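Local coordinates for periplasmic binding protein (Pseudomonas aeruginosa, PDB 2R79), which binds heme in the periplasm and probably hands it on to the inner-membrane transporter of a heme-uptake system, at residues 126-129 against 130-134. Residues are numbered along the deposited sequence; the frame is centred on the assembly and turned at random.
Sequences RRQA and DWIAA
The indole of Trp131 and the side-chain amide of Gln128 extend from the helix alongside each other, their planes almost perpendicular, 84° apart. Gln128 OE1 approaches the six-membered ring at a slant, 3.8 Å from Trp131 CE3, while Ile132 CG1 lies in the ring plane at its edge. Trp131 CG is anti to the backbone N (chi1 180°), which swings the indole outward, and its NE1 hydrogen-bonds to the backbone O of Lys264. Gln128 also starts out extended, then bends at chi2 (63°), and this brings OE1 back over the next turn, 3.7 Å from Ile132 CG1. The same oxygen accepts a hydrogen bond from Ser256 OG, which satisfies a buried polar atom and probably helps fix the rotation of the amide. Ile132 crosses the glutamine at an angle; its CG1 sits close to the backbone as well, 3.2 Å from Gln128 O.

Beneath these side chains the backbone is regular alpha helix. Ile132 N donates to Gln128 O at 3.1 Å, and Ala133 N reaches Ala129 O at 3.0 Å; equivalent i to i+4 bonds join Asp130 to Arg126 and Trp131 to Arg127. On the exposed side Arg126 and Asp130 are one turn apart, yet Arg126 NE stays 5.3 Å from Asp130 OD2, so any attraction between the two charges acts without direct contact.

All of this belongs to the last turns of helix 111-135, the long helix that links the two lobes in this family of binding proteins, just before strand 143-150 and away from the heme pocket. Gln128 packs against Leu252 and Ala253 of helix 248-259, Trp131 touches Ser256 of that helix, and both rest on Leu266, fastening the end of the long helix to helix 248-259 and the loop that follows it.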
loop_
_atom_site.group_PDB
_atom_site.type_symbol
_atom_site.label_atom_id
_atom_site.label_comp_id
_atom_site.label_asym_id
_atom_site.label_seq_id
_atom_site.Cartn_x
_atom_site.Cartn_y
_atom_site.Cartn_z
ATOM N N ARG A 126 33.620 15.726 -2.336
ATOM C CA ARG A 126 34.401 16.646 -1.519
ATOM C C ARG A 126 33.614 17.001 -0.267
ATOM O O ARG A 126 34.165 17.113 0.830
ATOM C CB ARG A 126 34.729 17.921 -2.301
ATOM C CG ARG A 126 35.790 18.777 -1.625
ATOM C CD ARG A 126 36.228 19.950 -2.483
ATOM N NE ARG A 126 35.313 21.080 -2.384
ATOM C CZ ARG A 126 35.422 22.186 -3.109
ATOM N NH1 ARG A 126 36.409 22.306 -3.985
ATOM N NH2 ARG A 126 34.549 23.169 -2.960
ATOM N N ARG A 127 32.310 17.162 -0.440
ATOM C CA ARG A 127 31.417 17.497 0.652
ATOM C C ARG A 127 31.299 16.327 1.629
ATOM O O ARG A 127 31.214 16.524 2.849
ATOM C CB ARG A 127 30.047 17.837 0.080
ATOM C CG ARG A 127 29.021 18.255 1.100
ATOM C CD ARG A 127 27.636 18.287 0.466
ATOM N NE ARG A 127 26.601 18.564 1.454
ATOM C CZ ARG A 127 25.306 18.346 1.258
ATOM N NH1 ARG A 127 24.885 17.842 0.104
ATOM N NH2 ARG A 127 24.435 18.628 2.221
ATOM N N GLN A 128 31.287 15.110 1.087
ATOM C CA GLN A 128 31.180 13.903 1.903
ATOM C C GLN A 128 32.444 13.761 2.758
ATOM O O GLN A 128 32.360 13.424 3.936
ATOM C CB GLN A 128 30.994 12.680 1.002
ATOM C CG GLN A 128 30.970 11.326 1.708
ATOM C CD GLN A 128 29.810 11.170 2.681
ATOM O OE1 GLN A 128 29.980 11.311 3.895
ATOM N NE2 GLN A 128 28.624 10.885 2.153
ATOM N N ALA A 129 33.601 14.049 2.166
ATOM C CA ALA A 129 34.885 13.962 2.864
ATOM C C ALA A 129 35.016 14.994 3.978
ATOM O O ALA A 129 35.593 14.714 5.025
ATOM C CB ALA A 129 36.036 14.125 1.874
ATOM N N ASP A 130 34.496 16.192 3.749
ATOM C CA ASP A 130 34.548 17.241 4.759
ATOM C C ASP A 130 33.648 16.899 5.940
ATOM O O ASP A 130 33.987 17.172 7.092
ATOM C CB ASP A 130 34.120 18.581 4.155
ATOM C CG ASP A 130 35.230 19.245 3.350
ATOM O OD1 ASP A 130 36.310 18.636 3.175
ATOM O OD2 ASP A 130 35.018 20.388 2.890
ATOM N N TRP A 131 32.493 16.303 5.653
ATOM C CA TRP A 131 31.549 15.914 6.697
ATOM C C TRP A 131 32.211 14.841 7.564
ATOM O O TRP A 131 32.106 14.854 8.794
ATOM C CB TRP A 131 30.278 15.361 6.056
ATOM C CG TRP A 131 29.230 14.915 7.014
ATOM C CD1 TRP A 131 28.190 15.655 7.490
ATOM C CD2 TRP A 131 29.101 13.613 7.603
ATOM N NE1 TRP A 131 27.418 14.895 8.337
ATOM C CE2 TRP A 131 27.954 13.638 8.425
ATOM C CE3 TRP A 131 29.844 12.429 7.516
ATOM C CZ2 TRP A 131 27.530 12.526 9.156
ATOM C CZ3 TRP A 131 29.420 11.316 8.248
ATOM C CH2 TRP A 131 28.275 11.376 9.056
ATOM N N ILE A 132 32.898 13.912 6.914
ATOM C CA ILE A 132 33.582 12.848 7.632
ATOM C C ILE A 132 34.692 13.408 8.526
ATOM O O ILE A 132 34.833 13.004 9.678
ATOM C CB ILE A 132 34.175 11.804 6.647
ATOM C CG1 ILE A 132 33.034 11.032 5.976
ATOM C CG2 ILE A 132 35.100 10.847 7.388
ATOM C CD1 ILE A 132 33.467 10.107 4.875
ATOM N N ALA A 133 35.474 14.343 7.995
ATOM C CA ALA A 133 36.557 14.947 8.760
ATOM C C ALA A 133 36.021 15.543 10.056
ATOM O O ALA A 133 36.608 15.370 11.125
ATOM C CB ALA A 133 37.247 16.030 7.929
ATOM N N ALA A 134 34.898 16.241 9.959
ATOM C CA ALA A 134 34.289 16.856 11.126
ATOM C C ALA A 134 33.742 15.800 12.084
ATOM O O ALA A 134 33.812 15.961 13.301
ATOM C CB ALA A 134 33.172 17.791 10.694
#